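Local structure of periplasmic sensor hybrid histidine kinase (Anaeromyxobacter dehalogenans, 4K0D) at residues 128-131 and 132-136. The protein probably acts as a sensor histidine kinase feeding a phosphorelay, with this chain as its zinc-binding periplasmic sensor domain, a helical bundle. Numbering follows the deposited sequence. Where two conformers were deposited one is given.
Sequences RTFG and ALQQA
Phe130 and Gln134 run alongside each other, one turn apart on the alpha-helix 117-145 of a helical-bundle sensor domain. The helix is continuous here: four successive i to i+4 backbone bonds cross the join, from Ala132 N to Arg128 O through Gln135 N to Gly131 O. Leu133 N to Thr129 O, 2.9 Å, is nearly linear (N-H...O 166°). Phe130 has CG anti to its own amide nitrogen (chi1 171°), which carries the ring forward along the helix until CE1 lies 3.9 Å from Gln134 CB. Gln134 also starts anti but bends at chi2, turning the OE1 side of its amide toward the ring, 3.8 Å from Phe130 CZ, with NE2 on the far side. Ring and amide planes are 39° apart, and OE1 approaches obliquely, so the meeting is packing rather than a stack. The amide is held from outside this turn: OE1 accepts from Ser72 N and NE2 bonds Asp138 OD1, which together should fix its rotation. Phe130 also meets Phe66 edge-to-face and packs on Leu78 and Ile82 of helix 73-102, placing this side of the turn in the bundle interior. Leu78 is touched by Thr129 and Leu133 as well. Those two pack flank to flank, Thr129 CG2 lying 4.1 Å from Leu133 CD2, while Thr129 OG1 bonds back to Ser125 O. An alanine at Leu133 is likely to open a gap against Leu78 and take away the branch that packs on Thr129 CG2. Between side chains, Glu74 and His137 of a zinc site come within about 4 Å of Leu133 and Gln134 respectively. At Leu133 the branch carbon CG sits over the preceding turn, 3.1 Å from Thr129 O.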
loop_
_atom_site.group_PDB
_atom_site.type_symbol
_atom_site.label_atom_id
_atom_site.label_comp_id
_atom_site.label_asym_id
_atom_site.label_seq_id
_atom_site.Cartn_x
_atom_site.Cartn_y
_atom_site.Cartn_z
ATOM N N ARG B 128 -8.669 2.888 6.828
ATOM C CA ARG B 128 -8.880 1.598 6.207
ATOM C C ARG B 128 -10.151 1.621 5.329
ATOM O O ARG B 128 -10.222 0.968 4.277
ATOM C CB ARG B 128 -8.927 0.502 7.264
ATOM C CG ARG B 128 -7.545 0.070 7.739
ATOM C CD ARG B 128 -7.559 -0.506 9.148
ATOM N NE ARG B 128 -6.197 -0.677 9.659
ATOM C CZ ARG B 128 -5.900 -0.952 10.927
ATOM N NH1 ARG B 128 -6.876 -1.097 11.828
ATOM N NH2 ARG B 128 -4.627 -1.083 11.301
ATOM N N THR B 129 -11.139 2.406 5.727
ATOM C CA THR B 129 -12.331 2.515 4.862
ATOM C C THR B 129 -11.921 3.197 3.571
ATOM O O THR B 129 -12.286 2.753 2.468
ATOM C CB THR B 129 -13.548 3.287 5.499
ATOM O OG1 THR B 129 -13.975 2.578 6.657
ATOM C CG2 THR B 129 -14.707 3.278 4.546
ATOM N N PHE B 130 -11.211 4.310 3.710
ATOM C CA PHE B 130 -10.645 4.987 2.552
ATOM C C PHE B 130 -9.876 4.024 1.648
ATOM O O PHE B 130 -10.010 4.054 0.445
ATOM C CB PHE B 130 -9.692 6.101 2.944
ATOM C CG PHE B 130 -8.949 6.637 1.764
ATOM C CD1 PHE B 130 -7.819 5.979 1.284
ATOM C CD2 PHE B 130 -9.399 7.758 1.106
ATOM C CE1 PHE B 130 -7.146 6.469 0.173
ATOM C CE2 PHE B 130 -8.725 8.253 0.015
ATOM C CZ PHE B 130 -7.592 7.600 -0.453
ATOM N N GLY B 131 -9.058 3.166 2.221
ATOM C CA GLY B 131 -8.298 2.249 1.393
ATOM C C GLY B 131 -9.215 1.316 0.606
ATOM O O GLY B 131 -8.976 1.009 -0.539
ATOM N N ALA B 132 -10.274 0.840 1.241
ATOM C CA ALA B 132 -11.125 -0.138 0.609
ATOM C C ALA B 132 -11.896 0.537 -0.513
ATOM O O ALA B 132 -12.058 -0.021 -1.609
ATOM C CB ALA B 132 -12.098 -0.792 1.687
ATOM N N LEU B 133 -12.381 1.745 -0.279
ATOM C CA LEU B 133 -13.115 2.406 -1.329
ATOM C C LEU B 133 -12.202 2.737 -2.505
ATOM O O LEU B 133 -12.559 2.554 -3.652
ATOM C CB LEU B 133 -13.731 3.709 -0.832
ATOM C CG LEU B 133 -14.509 3.737 0.477
ATOM C CD1 LEU B 133 -15.077 5.154 0.623
ATOM C CD2 LEU B 133 -15.611 2.672 0.549
ATOM N N GLN B 134 -11.023 3.275 -2.226
ATOM C CA GLN B 134 -10.103 3.704 -3.308
ATOM C C GLN B 134 -9.674 2.514 -4.133
ATOM O O GLN B 134 -9.519 2.586 -5.368
ATOM C CB GLN B 134 -8.858 4.361 -2.684
ATOM C CG GLN B 134 -7.901 5.006 -3.727
ATOM C CD GLN B 134 -8.516 6.151 -4.509
ATOM O OE1 GLN B 134 -9.027 7.120 -3.940
ATOM N NE2 GLN B 134 -8.419 6.067 -5.846
ATOM N N GLN B 135 -9.488 1.395 -3.461
ATOM C CA GLN B 135 -9.154 0.177 -4.148
ATOM C C GLN B 135 -10.281 -0.237 -5.129
ATOM O O GLN B 135 -10.038 -0.563 -6.312
ATOM C CB GLN B 135 -8.934 -0.911 -3.112
ATOM C CG GLN B 135 -8.770 -2.238 -3.759
ATOM C CD GLN B 135 -8.350 -3.315 -2.818
ATOM O OE1 GLN B 135 -7.163 -3.440 -2.445
ATOM N NE2 GLN B 135 -9.320 -4.132 -2.424
ATOM N N ALA B 136 -11.521 -0.162 -4.660
ATOM C CA ALA B 136 -12.655 -0.547 -5.506
ATOM C C ALA B 136 -12.694 0.407 -6.659
ATOM O O ALA B 136 -12.895 -0.011 -7.805
ATOM C CB ALA B 136 -13.944 -0.519 -4.717
#